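Local coordinates for protein ditrans,polycis-undecaprenyl-diphosphate synthase ((2E,6E)-farnesyl-diphosphate specific) (Acinetobacter baumannii, PDB 6ACS) that probably condenses eight isopentenyl diphosphates, one after another, onto farnesyl diphosphate to make undecaprenyl diphosphate, the precursor of the lipid carrier for bacterial cell-wall polysaccharides, at residues Ile193-Phe196 with Leu197-Gln200; Gly139-Asp142 with Ile143-Ala147; Leu184-Thr187 with Gly188-Arg192; Phe235-Thr238 with Ser239-Gln243. All blocks are in the same frame, centred on the assembly; numbering follows the deposited sequence.

Contact 1: residues Ile193-Phe196 with Leu197-Gln200; sequences ISNF and LLWQ
Leu197 sets its CG over the face of the Phe196 ring, and this is the tight half of the contact. That CG sits 3.6 Å from the ring centroid and only 6° off the normal, a CH-pi contact almost over the centre, with CD1 reaching on toward CE2 and CZ. The two side chains run side by side; Phe196 has CG anti to its backbone N (chi1 -178°), and Leu197 is the centre of an inverse gamma turn. Phe60 stacks on the Phe196 ring, and Ala14 and Thr58 of the central sheet touch both side chains.

The other half is looser. In the modelled conformer of Ile193, one of two, CD1 comes within 3.6 Å of Leu198 CD2, and Asn195 OD1 stands 3.7 Å from Leu198 CD1. That oxygen is spent elsewhere, on the backbone N of Met140. This side faces mainly the second subunit, whose Ala202 packs on Leu198 and whose Tyr203 packs on Asn195, itself still partly exposed.

Packing between the two segments is mainly apolar, while their polar side chains bond to residues outside them; both together probably hold the chain in place at Ile193 and Ser194, predicted substrate-binding residues.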
ATOM      1  N   ILE B 193      -0.649  -7.714   1.730  1.00 23.70           N
ATOM      2  CA  ILE B 193       0.716  -7.251   1.506  0.59 26.07           C
ATOM      3  C   ILE B 193       1.555  -7.318   2.767  1.00 25.62           C
ATOM      4  O   ILE B 193       2.790  -7.216   2.673  1.00 25.82           O
ATOM      5  CB  ILE B 193       0.769  -5.837   0.898  0.59 29.98           C
ATOM      6  CG1 ILE B 193      -0.114  -4.851   1.663  0.59 31.16           C
ATOM      7  CG2 ILE B 193       0.408  -5.910  -0.567  0.59 32.33           C
ATOM      8  CD1 ILE B 193      -0.219  -3.499   0.966  0.59 35.44           C
ATOM      9  N   SER B 194       0.932  -7.536   3.929  1.00 22.20           N
ATOM     10  CA  SER B 194       1.606  -7.838   5.193  1.00 26.97           C
ATOM     11  C   SER B 194       2.782  -6.896   5.465  1.00 28.52           C
ATOM     12  O   SER B 194       3.887  -7.328   5.796  1.00 27.94           O
ATOM     13  CB  SER B 194       2.072  -9.290   5.226  1.00 28.24           C
ATOM     14  OG  SER B 194       0.966 -10.173   5.140  1.00 32.70           O
ATOM     15  N   ASN B 195       2.524  -5.598   5.348  1.00 24.30           N
ATOM     16  CA  ASN B 195       3.478  -4.602   5.836  1.00 22.76           C
ATOM     17  C   ASN B 195       4.815  -4.698   5.100  1.00 25.31           C
ATOM     18  O   ASN B 195       5.890  -4.530   5.684  1.00 26.29           O
ATOM     19  CB  ASN B 195       3.684  -4.750   7.344  1.00 24.23           C
ATOM     20  CG  ASN B 195       4.444  -3.583   7.939  1.00 26.29           C
ATOM     21  OD1 ASN B 195       4.322  -2.451   7.473  1.00 25.64           O
ATOM     22  ND2 ASN B 195       5.258  -3.861   8.945  1.00 27.90           N
ATOM     23  N   PHE B 196       4.754  -4.925   3.793  1.00 24.87           N
ATOM     24  CA  PHE B 196       5.988  -4.908   3.022  1.00 25.57           C
ATOM     25  C   PHE B 196       6.067  -3.483   2.475  1.00 34.09           C
ATOM     26  O   PHE B 196       5.879  -2.540   3.249  1.00 39.43           O
ATOM     27  CB  PHE B 196       5.974  -6.074   2.004  1.00 21.97           C
ATOM     28  CG  PHE B 196       7.231  -6.220   1.153  1.00 22.82           C
ATOM     29  CD1 PHE B 196       8.493  -6.016   1.675  1.00 23.94           C
ATOM     30  CD2 PHE B 196       7.125  -6.719  -0.134  1.00 26.27           C
ATOM     31  CE1 PHE B 196       9.628  -6.173   0.878  1.00 27.76           C
ATOM     32  CE2 PHE B 196       8.262  -6.918  -0.935  1.00 24.97           C
ATOM     33  CZ  PHE B 196       9.508  -6.642  -0.431  1.00 25.31           C
ATOM     34  N   LEU B 197       6.279  -3.295   1.180  1.00 30.75           N
ATOM     35  CA  LEU B 197       6.557  -1.991   0.542  1.00 25.55           C
ATOM     36  C   LEU B 197       5.333  -1.089   0.327  1.00 27.99           C
ATOM     37  O   LEU B 197       4.933  -0.796  -0.805  1.00 30.20           O
ATOM     38  CB  LEU B 197       7.207  -2.258  -0.795  1.00 19.23           C
ATOM     39  CG  LEU B 197       8.522  -3.012  -0.779  1.00 23.75           C
ATOM     40  CD1 LEU B 197       8.900  -3.366  -2.229  1.00 26.60           C
ATOM     41  CD2 LEU B 197       9.575  -2.128  -0.142  1.00 23.88           C
ATOM     42  N   LEU B 198       4.797  -0.560   1.424  1.00 22.47           N
ATOM     43  CA  LEU B 198       3.522   0.162   1.357  1.00 20.55           C
ATOM     44  C   LEU B 198       3.618   1.430   0.507  1.00 24.72           C
ATOM     45  O   LEU B 198       2.797   1.658  -0.396  1.00 22.67           O
ATOM     46  CB  LEU B 198       3.073   0.525   2.774  1.00 21.37           C
ATOM     47  CG  LEU B 198       2.982  -0.660   3.728  1.00 23.88           C
ATOM     48  CD1 LEU B 198       2.661  -0.149   5.142  1.00 22.58           C
ATOM     49  CD2 LEU B 198       1.949  -1.704   3.266  1.00 22.76           C
ATOM     50  N   TRP B 199       4.605   2.277   0.788  1.00 21.64           N
ATOM     51  CA  TRP B 199       4.772   3.495  -0.002  1.00 22.14           C
ATOM     52  C   TRP B 199       5.116   3.160  -1.449  1.00 22.74           C
ATOM     53  O   TRP B 199       4.528   3.715  -2.388  1.00 23.50           O
ATOM     54  CB  TRP B 199       5.857   4.368   0.640  1.00 19.78           C
ATOM     55  CG  TRP B 199       6.140   5.673  -0.063  1.00 19.38           C
ATOM     56  CD1 TRP B 199       6.977   5.870  -1.140  1.00 21.20           C
ATOM     57  CD2 TRP B 199       5.613   6.960   0.273  1.00 21.09           C
ATOM     58  NE1 TRP B 199       6.982   7.206  -1.500  1.00 23.36           N
ATOM     59  CE2 TRP B 199       6.161   7.894  -0.635  1.00 22.06           C
ATOM     60  CE3 TRP B 199       4.733   7.419   1.267  1.00 20.54           C
ATOM     61  CZ2 TRP B 199       5.853   9.248  -0.583  1.00 19.89           C
ATOM     62  CZ3 TRP B 199       4.444   8.765   1.309  1.00 19.21           C
ATOM     63  CH2 TRP B 199       4.985   9.655   0.395  1.00 19.71           C
ATOM     64  N   GLN B 200       6.074   2.243  -1.643  1.00 19.68           N
ATOM     65  CA  GLN B 200       6.659   2.003  -2.954  1.00 20.40           C
ATOM     66  C   GLN B 200       5.735   1.209  -3.866  1.00 23.97           C
ATOM     67  O   GLN B 200       5.900   1.257  -5.091  1.00 22.29           O
ATOM     68  CB  GLN B 200       7.985   1.252  -2.801  1.00 20.00           C
ATOM     69  CG  GLN B 200       9.038   1.988  -1.927  1.00 19.26           C
ATOM     70  CD  GLN B 200       8.987   1.648  -0.434  1.00 20.56           C
ATOM     71  OE1 GLN B 200       7.956   1.251   0.106  1.00 21.04           O
ATOM     72  NE2 GLN B 200      10.116   1.816   0.236  1.00 21.39           N
TER

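Contact 2: residues Gly139-Asp142 with Ile143-Ala147; sequences GMWD and IANAA
Gly139 opens the helix by accepting from Ile143 N with its carbonyl O at 3.0 Å, and the Ile143 side chain folds back over the same oxygen, CG1 lying 3.4 Å from Gly139 O. Met140 repeats the i to i+4 pattern: its O takes Ala144 N at 2.9 Å in a nearly straight bond, while the Ala144 methyl rests beside that carbonyl.

Trp141 adds a side-chain contact to its backbone bond with Asn145 N. Both residues hold CG anti to the backbone N (chi1 166° and -178°), which sends the two groups the same way along one flank of the helix. Asn145 CB stands over the six-membered ring, 4.3 Å from its centroid and offset toward the rim, a CH-pi contact. Beyond it the amide runs nearly parallel to the indole, the planes 14° apart, with CG 3.9 Å from Trp141 CZ2; OD1 of that amide accepts from Gln149 NE2, one turn further on.

Asp142 closes the turn, its O bonded to Ala146 N at 3.0 Å. Its buried carboxylate bonds to Tyr137, Ser174 and Gln200. Helix 139-155 thus starts against the loop holding Asn195 and Leu198, places Ala146 and Ala147 on Phe169 of helix 166-170, and packs at Ile143 on Ile143 of the second subunit.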
ATOM      1  N   GLY B 139       7.159  -2.053   6.090  1.00 18.99           N
ATOM      2  CA  GLY B 139       6.778  -0.825   5.400  1.00 21.13           C
ATOM      3  C   GLY B 139       6.442   0.304   6.356  1.00 21.53           C
ATOM      4  O   GLY B 139       6.746   1.476   6.103  1.00 21.37           O
ATOM      5  N   MET B 140       5.784  -0.027   7.459  1.00 19.96           N
ATOM      6  CA  MET B 140       5.522   0.987   8.466  1.00 20.68           C
ATOM      7  C   MET B 140       6.813   1.491   9.086  1.00 19.82           C
ATOM      8  O   MET B 140       6.956   2.699   9.309  1.00 20.68           O
ATOM      9  CB  MET B 140       4.595   0.433   9.545  1.00 20.68           C
ATOM     10  CG  MET B 140       3.165   0.252   9.034  1.00 23.19           C
ATOM     11  SD  MET B 140       2.039  -0.339  10.345  1.00 30.42           S
ATOM     12  CE  MET B 140       2.481  -2.059  10.466  0.55 31.91           C
ATOM     13  N   TRP B 141       7.739   0.576   9.408  1.00 20.49           N
ATOM     14  CA  TRP B 141       9.032   0.996   9.940  1.00 22.13           C
ATOM     15  C   TRP B 141       9.705   1.966   8.983  1.00 22.29           C
ATOM     16  O   TRP B 141      10.246   2.985   9.407  1.00 22.39           O
ATOM     17  CB  TRP B 141       9.949  -0.214  10.186  1.00 23.16           C
ATOM     18  CG  TRP B 141      11.374   0.245  10.400  1.00 26.49           C
ATOM     19  CD1 TRP B 141      11.937   0.641  11.578  1.00 26.79           C
ATOM     20  CD2 TRP B 141      12.374   0.433   9.392  1.00 24.85           C
ATOM     21  NE1 TRP B 141      13.243   1.048  11.366  1.00 27.18           N
ATOM     22  CE2 TRP B 141      13.530   0.929  10.032  1.00 28.49           C
ATOM     23  CE3 TRP B 141      12.413   0.212   8.008  1.00 26.17           C
ATOM     24  CZ2 TRP B 141      14.695   1.232   9.336  1.00 28.45           C
ATOM     25  CZ3 TRP B 141      13.581   0.517   7.314  1.00 27.60           C
ATOM     26  CH2 TRP B 141      14.705   1.010   7.985  1.00 32.07           C
ATOM     27  N   ASP B 142       9.679   1.643   7.688  1.00 20.10           N
ATOM     28  CA  ASP B 142      10.317   2.449   6.641  1.00 21.78           C
ATOM     29  C   ASP B 142       9.742   3.860   6.632  1.00 20.53           C
ATOM     30  O   ASP B 142      10.480   4.860   6.637  1.00 20.75           O
ATOM     31  CB  ASP B 142      10.082   1.713   5.301  1.00 20.95           C
ATOM     32  CG  ASP B 142      10.850   2.283   4.098  1.00 24.28           C
ATOM     33  OD1 ASP B 142      11.630   3.251   4.216  1.00 23.16           O
ATOM     34  OD2 ASP B 142      10.673   1.696   2.987  1.00 23.42           O
ATOM     35  N   ILE B 143       8.409   3.949   6.662  1.00 18.83           N
ATOM     36  CA  ILE B 143       7.719   5.230   6.650  1.00 20.99           C
ATOM     37  C   ILE B 143       8.017   6.027   7.917  1.00 20.64           C
ATOM     38  O   ILE B 143       8.301   7.233   7.857  1.00 20.62           O
ATOM     39  CB  ILE B 143       6.216   4.976   6.453  1.00 19.94           C
ATOM     40  CG1 ILE B 143       5.953   4.602   4.984  1.00 22.56           C
ATOM     41  CG2 ILE B 143       5.374   6.180   6.892  1.00 18.91           C
ATOM     42  CD1 ILE B 143       4.631   3.873   4.760  1.00 21.82           C
ATOM     43  N   ALA B 144       7.962   5.378   9.088  1.00 20.18           N
ATOM     44  CA  ALA B 144       8.226   6.115  10.324  1.00 19.47           C
ATOM     45  C   ALA B 144       9.695   6.517  10.427  1.00 21.96           C
ATOM     46  O   ALA B 144      10.014   7.558  11.002  1.00 23.58           O
ATOM     47  CB  ALA B 144       7.777   5.296  11.552  1.00 21.96           C
ATOM     48  N   ASN B 145      10.598   5.715   9.856  1.00 22.36           N
ATOM     49  CA  ASN B 145      12.014   6.069   9.805  1.00 25.11           C
ATOM     50  C   ASN B 145      12.240   7.302   8.932  1.00 22.25           C
ATOM     51  O   ASN B 145      13.024   8.196   9.290  1.00 23.24           O
ATOM     52  CB  ASN B 145      12.801   4.869   9.271  1.00 23.26           C
ATOM     53  CG  ASN B 145      14.294   5.123   9.220  1.00 27.08           C
ATOM     54  OD1 ASN B 145      14.895   5.235   8.146  1.00 31.99           O
ATOM     55  ND2 ASN B 145      14.901   5.205  10.375  1.00 22.27           N
ATOM     56  N   ALA B 146      11.549   7.364   7.787  1.00 21.44           N
ATOM     57  CA  ALA B 146      11.579   8.574   6.968  1.00 21.83           C
ATOM     58  C   ALA B 146      11.061   9.781   7.762  1.00 21.96           C
ATOM     59  O   ALA B 146      11.649  10.875   7.733  1.00 21.62           O
ATOM     60  CB  ALA B 146      10.744   8.359   5.696  1.00 20.81           C
ATOM     61  N   ALA B 147       9.953   9.595   8.483  1.00 22.24           N
ATOM     62  CA  ALA B 147       9.390  10.695   9.275  1.00 21.73           C
ATOM     63  C   ALA B 147      10.357  11.155  10.357  1.00 24.60           C
ATOM     64  O   ALA B 147      10.472  12.361  10.638  1.00 23.41           O
ATOM     65  CB  ALA B 147       8.056  10.261   9.893  1.00 20.65           C
TER

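Contact 3: residues Leu184-Thr187 with Gly188-Arg192; sequences LIRT and GGDFR
Arg186 reaches from the end of its strand to Arg192, giving an N-H from NH1 to the backbone O of Arg192 at 3.0 Å. The bond is fairly straight at the hydrogen (152°), yet the donor stands above the carbonyl plane. An extended chain, with CG anti to the backbone N (chi1 177°), carries the guanidinium this far. Ser194 OG bonds the same NH1, and NH2 forms a salt bridge with Asp18, the predicted catalytic and magnesium-binding residue.

Asp190 OD2 receives Arg192 NH1 on its syn lone pair, a salt bridge of 2.9 Å, and Arg192 NH1 makes a second one to Glu205 of the second subunit. Asp190 OD1, met from above the carboxylate plane, takes Phe191 N.

Three waters fill in between. One accepts from Arg186 NE at 2.9 Å and from Asp190 N, and donates to Thr187 O; another joins Asp190 OD2 to Arg186 NH2, the latter bond weak.

The turn follows strand 183-186 of the parallel sheet, at the edge of the predicted substrate-binding site of this cis-prenyltransferase fold. Gly188 and Gly189 both have positive phi, in a conformation that a side chain could hardly share with the carbonyl O before it.

Packing is lighter. Asp190 CB lies over one face of the Arg186 guanidinium, 3.9 Å from NH2, with the carboxylate turned steeply to it. Arg192 CB rests 3.8 Å from Arg186 NH1, and Phe62 adds a cation-pi contact to Arg186.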
ATOM      1  N   LEU B 184       3.914  -6.656  -7.616  1.00 19.30           N
ATOM      2  CA  LEU B 184       4.251  -7.287  -6.347  1.00 19.36           C
ATOM      3  C   LEU B 184       3.615  -8.668  -6.344  1.00 23.78           C
ATOM      4  O   LEU B 184       2.397  -8.784  -6.471  1.00 23.57           O
ATOM      5  CB  LEU B 184       3.772  -6.443  -5.163  1.00 21.11           C
ATOM      6  CG  LEU B 184       4.133  -6.934  -3.752  1.00 24.13           C
ATOM      7  CD1 LEU B 184       4.131  -5.729  -2.799  1.00 31.09           C
ATOM      8  CD2 LEU B 184       3.183  -8.008  -3.267  1.00 24.02           C
ATOM      9  N   ILE B 185       4.432  -9.701  -6.146  1.00 19.16           N
ATOM     10  CA  ILE B 185       3.993 -11.094  -6.107  1.00 19.56           C
ATOM     11  C   ILE B 185       4.003 -11.549  -4.663  1.00 22.16           C
ATOM     12  O   ILE B 185       5.006 -11.367  -3.965  1.00 22.39           O
ATOM     13  CB  ILE B 185       4.941 -11.981  -6.931  1.00 21.20           C
ATOM     14  CG1 ILE B 185       4.863 -11.618  -8.397  1.00 22.25           C
ATOM     15  CG2 ILE B 185       4.678 -13.484  -6.695  1.00 21.76           C
ATOM     16  CD1 ILE B 185       6.043 -12.153  -9.193  1.00 23.45           C
ATOM     17  N   ARG B 186       2.931 -12.196  -4.229  1.00 22.51           N
ATOM     18  CA  ARG B 186       2.957 -12.861  -2.935  1.00 24.53           C
ATOM     19  C   ARG B 186       2.592 -14.325  -3.105  1.00 25.55           C
ATOM     20  O   ARG B 186       1.488 -14.643  -3.562  1.00 24.67           O
ATOM     21  CB  ARG B 186       2.015 -12.221  -1.937  1.00 22.86           C
ATOM     22  CG  ARG B 186       2.087 -13.040  -0.686  1.00 27.18           C
ATOM     23  CD  ARG B 186       1.410 -12.458   0.441  1.00 30.56           C
ATOM     24  NE  ARG B 186       1.574 -13.350   1.587  1.00 30.47           N
ATOM     25  CZ  ARG B 186       1.470 -12.940   2.836  1.00 29.33           C
ATOM     26  NH1 ARG B 186       1.206 -11.670   3.073  1.00 33.53           N
ATOM     27  NH2 ARG B 186       1.611 -13.798   3.838  1.00 30.40           N
ATOM     28  N   THR B 187       3.500 -15.206  -2.688  1.00 25.50           N
ATOM     29  CA  THR B 187       3.268 -16.640  -2.708  1.00 25.13           C
ATOM     30  C   THR B 187       2.681 -17.078  -1.368  1.00 23.98           C
ATOM     31  O   THR B 187       2.553 -16.290  -0.428  1.00 26.05           O
ATOM     32  CB  THR B 187       4.580 -17.385  -3.015  1.00 28.81           C
ATOM     33  OG1 THR B 187       5.525 -17.156  -1.954  1.00 27.84           O
ATOM     34  CG2 THR B 187       5.187 -16.861  -4.307  1.00 27.56           C
ATOM     35  N   GLY B 188       2.247 -18.332  -1.305  1.00 25.41           N
ATOM     36  CA  GLY B 188       1.826 -18.916  -0.046  1.00 27.04           C
ATOM     37  C   GLY B 188       0.330 -18.936   0.213  1.00 30.01           C
ATOM     38  O   GLY B 188      -0.102 -19.600   1.160  1.00 33.98           O
ATOM     39  N   GLY B 189      -0.469 -18.206  -0.556  1.00 26.76           N
ATOM     40  CA  GLY B 189      -1.909 -18.305  -0.486  1.00 27.26           C
ATOM     41  C   GLY B 189      -2.631 -17.142   0.163  1.00 25.76           C
ATOM     42  O   GLY B 189      -3.841 -16.988  -0.059  1.00 27.87           O
ATOM     43  N   ASP B 190      -1.974 -16.348   0.999  1.00 24.22           N
ATOM     44  CA  ASP B 190      -2.708 -15.268   1.645  1.00 24.52           C
ATOM     45  C   ASP B 190      -2.796 -14.042   0.734  1.00 24.02           C
ATOM     46  O   ASP B 190      -1.937 -13.802  -0.116  1.00 24.93           O
ATOM     47  CB  ASP B 190      -2.065 -14.896   2.983  1.00 25.78           C
ATOM     48  CG  ASP B 190      -3.031 -14.175   3.919  1.00 29.02           C
ATOM     49  OD1 ASP B 190      -4.249 -14.111   3.620  1.00 26.54           O
ATOM     50  OD2 ASP B 190      -2.560 -13.672   4.955  1.00 29.98           O
ATOM     51  N   PHE B 191      -3.865 -13.273   0.914  1.00 25.24           N
ATOM     52  CA  PHE B 191      -4.100 -12.111   0.065  1.00 25.26           C
ATOM     53  C   PHE B 191      -3.839 -10.835   0.841  1.00 23.52           C
ATOM     54  O   PHE B 191      -4.742 -10.009   1.011  1.00 22.70           O
ATOM     55  CB  PHE B 191      -5.517 -12.116  -0.488  1.00 27.41           C
ATOM     56  CG  PHE B 191      -5.755 -13.184  -1.529  1.00 32.04           C
ATOM     57  CD1 PHE B 191      -5.944 -14.498  -1.158  1.00 40.34           C
ATOM     58  CD2 PHE B 191      -5.801 -12.863  -2.870  1.00 33.11           C
ATOM     59  CE1 PHE B 191      -6.176 -15.481  -2.112  1.00 42.05           C
ATOM     60  CE2 PHE B 191      -6.020 -13.838  -3.826  1.00 36.69           C
ATOM     61  CZ  PHE B 191      -6.207 -15.146  -3.444  1.00 38.40           C
ATOM     62  N   ARG B 192      -2.624 -10.692   1.362  1.00 24.45           N
ATOM     63  CA  ARG B 192      -2.233  -9.509   2.116  1.00 23.97           C
ATOM     64  C   ARG B 192      -0.885  -9.022   1.618  1.00 23.71           C
ATOM     65  O   ARG B 192      -0.065  -9.818   1.156  1.00 24.84           O
ATOM     66  CB  ARG B 192      -2.099  -9.796   3.610  1.00 25.17           C
ATOM     67  CG  ARG B 192      -3.375 -10.267   4.330  1.00 23.81           C
ATOM     68  CD  ARG B 192      -3.038 -10.509   5.797  1.00 28.10           C
ATOM     69  NE  ARG B 192      -4.229 -10.539   6.649  1.00 33.86           N
ATOM     70  CZ  ARG B 192      -4.629 -11.593   7.362  1.00 37.27           C
ATOM     71  NH1 ARG B 192      -3.944 -12.729   7.324  1.00 31.36           N
ATOM     72  NH2 ARG B 192      -5.725 -11.505   8.119  1.00 33.12           N
TER
HETATM   73  O   HOH W   1      -0.854 -15.582  -2.000  1.00 28.37           O
HETATM   74  O   HOH W   2       0.726 -16.114   1.599  1.00 35.07           O
HETATM   75  O   HOH W   3      -0.154 -13.681   6.150  1.00 35.98           O

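Contact 4: residues Phe235-Thr238 with Ser239-Gln243; sequences FGKT and SEQIQ
Thr238 N gives its hydrogen to Gln241 OE1 at 2.7 Å, the shortest polar bond here and fairly straight at 161°, although the donor approaches from above the amide's carbonyl plane. In return Gln241 N donates to Thr238 OG1 at 3.0 Å. These reciprocal bonds make a capping box, with Thr238 as the N-cap of helix 239-252. A chi1 of 64° sets the threonine hydroxyl between its own backbone N and carbonyl carbon, turned back toward the first turn of the helix, where amide N-H groups lack a carbonyl partner from a preceding turn. Gln241 extends beyond CG and crosses the threonine side chain at about a right angle, CG passing 3.1 Å from Thr238 OG1. The other end of the glutamine amide, NE2, bonds Asp182.

Thr238 O begins the regular helical bonding, accepting from Ile242 N at 3.1 Å. Ile242 CG1 leans on the same oxygen and also reaches Lys237 CB, at 3.9 Å. Lys237 contributes its near end: CB lies 3.4 Å from Gln241 OE1, flanking the box, while the extended chain carries NZ away to a salt bridge with Glu245, further along the helix.

Gly236, with positive phi, ends helix 218-235, so the short link 236-238 breaks one helix and caps the next. Glu240 ties the new helix to the loop at Ala180, and Arg192 of the second subunit packs on Thr238 and Gln241 and bonds to Gly236 O.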
ATOM      1  N   PHE B 235      -6.074  -2.240 -18.035  1.00 27.95           N
ATOM      2  CA  PHE B 235      -6.324  -1.213 -17.027  1.00 31.03           C
ATOM      3  C   PHE B 235      -5.353  -0.055 -17.089  1.00 35.89           C
ATOM      4  O   PHE B 235      -5.451   0.855 -16.252  1.00 40.03           O
ATOM      5  CB  PHE B 235      -6.287  -1.828 -15.628  1.00 25.47           C
ATOM      6  CG  PHE B 235      -7.273  -2.918 -15.453  1.00 25.07           C
ATOM      7  CD1 PHE B 235      -8.632  -2.614 -15.363  1.00 26.52           C
ATOM      8  CD2 PHE B 235      -6.866  -4.245 -15.383  1.00 24.65           C
ATOM      9  CE1 PHE B 235      -9.568  -3.617 -15.215  1.00 29.11           C
ATOM     10  CE2 PHE B 235      -7.804  -5.250 -15.225  1.00 27.48           C
ATOM     11  CZ  PHE B 235      -9.157  -4.938 -15.160  1.00 31.81           C
ATOM     12  N   GLY B 236      -4.444  -0.062 -18.053  1.00 45.72           N
ATOM     13  CA  GLY B 236      -3.516   1.012 -18.299  1.00 45.12           C
ATOM     14  C   GLY B 236      -2.257   0.943 -17.447  1.00 45.60           C
ATOM     15  O   GLY B 236      -2.172   0.251 -16.428  1.00 46.52           O
ATOM     16  N   LYS B 237      -1.276   1.712 -17.881  1.00 48.96           N
ATOM     17  CA  LYS B 237      -0.030   1.949 -17.178  1.00 52.20           C
ATOM     18  C   LYS B 237      -0.248   3.012 -16.113  1.00 50.08           C
ATOM     19  O   LYS B 237      -1.211   3.780 -16.166  1.00 50.93           O
ATOM     20  CB  LYS B 237       1.043   2.420 -18.162  1.00 56.99           C
ATOM     21  CG  LYS B 237       1.419   1.377 -19.201  1.00 63.42           C
ATOM     22  CD  LYS B 237       2.352   1.958 -20.255  1.00 66.52           C
ATOM     23  CE  LYS B 237       2.867   0.868 -21.164  1.00 70.30           C
ATOM     24  NZ  LYS B 237       3.813   1.361 -22.199  1.00 74.35           N
ATOM     25  N   THR B 238       0.616   3.017 -15.101  1.00 50.38           N
ATOM     26  CA  THR B 238       0.505   4.086 -14.125  1.00 50.63           C
ATOM     27  C   THR B 238       1.058   5.380 -14.733  1.00 50.27           C
ATOM     28  O   THR B 238       1.716   5.376 -15.778  1.00 50.29           O
ATOM     29  CB  THR B 238       1.284   3.738 -12.858  1.00 49.61           C
ATOM     30  OG1 THR B 238       2.678   3.646 -13.176  1.00 49.51           O
ATOM     31  CG2 THR B 238       0.835   2.380 -12.315  1.00 50.54           C
ATOM     32  N   SER B 239       0.852   6.494 -14.036  1.00 57.55           N
ATOM     33  CA  SER B 239       1.390   7.754 -14.543  1.00 62.21           C
ATOM     34  C   SER B 239       2.912   7.742 -14.505  1.00 58.58           C
ATOM     35  O   SER B 239       3.578   8.161 -15.469  1.00 57.05           O
ATOM     36  CB  SER B 239       0.834   8.920 -13.726  1.00 67.98           C
ATOM     37  OG  SER B 239      -0.582   8.910 -13.741  1.00 72.77           O
ATOM     38  N   GLU B 240       3.477   7.225 -13.410  1.00 54.23           N
ATOM     39  CA  GLU B 240       4.926   7.162 -13.299  1.00 55.51           C
ATOM     40  C   GLU B 240       5.514   6.224 -14.342  1.00 52.94           C
ATOM     41  O   GLU B 240       6.604   6.477 -14.861  1.00 48.29           O
ATOM     42  CB  GLU B 240       5.354   6.721 -11.905  1.00 62.67           C
ATOM     43  CG  GLU B 240       6.866   6.701 -11.790  1.00 70.33           C
ATOM     44  CD  GLU B 240       7.363   5.979 -10.571  1.00 74.08           C
ATOM     45  OE1 GLU B 240       6.711   6.110  -9.511  1.00 80.91           O
ATOM     46  OE2 GLU B 240       8.407   5.289 -10.678  1.00 66.11           O
ATOM     47  N   GLN B 241       4.817   5.126 -14.652  1.00 51.00           N
ATOM     48  CA  GLN B 241       5.291   4.245 -15.715  1.00 51.81           C
ATOM     49  C   GLN B 241       5.357   4.979 -17.047  1.00 52.86           C
ATOM     50  O   GLN B 241       6.327   4.830 -17.803  1.00 56.64           O
ATOM     51  CB  GLN B 241       4.382   3.024 -15.833  1.00 52.46           C
ATOM     52  CG  GLN B 241       4.643   1.952 -14.807  1.00 54.58           C
ATOM     53  CD  GLN B 241       3.513   0.938 -14.747  1.00 55.71           C
ATOM     54  OE1 GLN B 241       2.512   1.075 -15.446  1.00 50.41           O
ATOM     55  NE2 GLN B 241       3.662  -0.073 -13.898  1.00 58.62           N
ATOM     56  N   ILE B 242       4.330   5.770 -17.356  1.00 53.37           N
ATOM     57  CA  ILE B 242       4.301   6.491 -18.625  1.00 56.95           C
ATOM     58  C   ILE B 242       5.458   7.481 -18.694  1.00 62.29           C
ATOM     59  O   ILE B 242       6.136   7.601 -19.728  1.00 63.35           O
ATOM     60  CB  ILE B 242       2.934   7.178 -18.807  1.00 60.81           C
ATOM     61  CG1 ILE B 242       1.834   6.118 -18.982  1.00 58.66           C
ATOM     62  CG2 ILE B 242       2.970   8.145 -19.983  1.00 60.95           C
ATOM     63  CD1 ILE B 242       0.428   6.653 -18.854  1.00 57.37           C
ATOM     64  N   GLN B 243       5.734   8.174 -17.583  1.00 58.78           N
ATOM     65  CA  GLN B 243       6.850   9.120 -17.587  1.00 62.86           C
ATOM     66  C   GLN B 243       8.200   8.404 -17.646  1.00 64.21           C
ATOM     67  O   GLN B 243       9.134   8.883 -18.304  1.00 62.13           O
ATOM     68  CB  GLN B 243       6.767  10.037 -16.367  1.00 69.84           C
ATOM     69  CG  GLN B 243       5.504  10.900 -16.320  1.00 76.77           C
ATOM     70  CD  GLN B 243       5.183  11.586 -17.653  1.00 83.32           C
ATOM     71  OE1 GLN B 243       4.024  11.630 -18.073  1.00 85.78           O
ATOM     72  NE2 GLN B 243       6.206  12.135 -18.312  1.00 84.65           N
TER

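Along the chain the order is contact 2, contact 3, contact 1, contact 4. Contact 3 turns off strand 183-186 of the six-stranded parallel sheet, and contact 1 continues the same loop toward strand 205-208, their centres about 12 Å apart and hydrogen-bonded to each other. Contact 1 also bonds to contact 2, at the start of helix 139-155, about 11 Å away between centres. Contact 4, between helices 218-235 and 239-252, stands apart, its centre about 20 to 26 Å from the other centres. All four touch the second subunit. Loop 187-200 carries predicted substrate residues and also packs on that subunit, which places the predicted site next to the dimer interface.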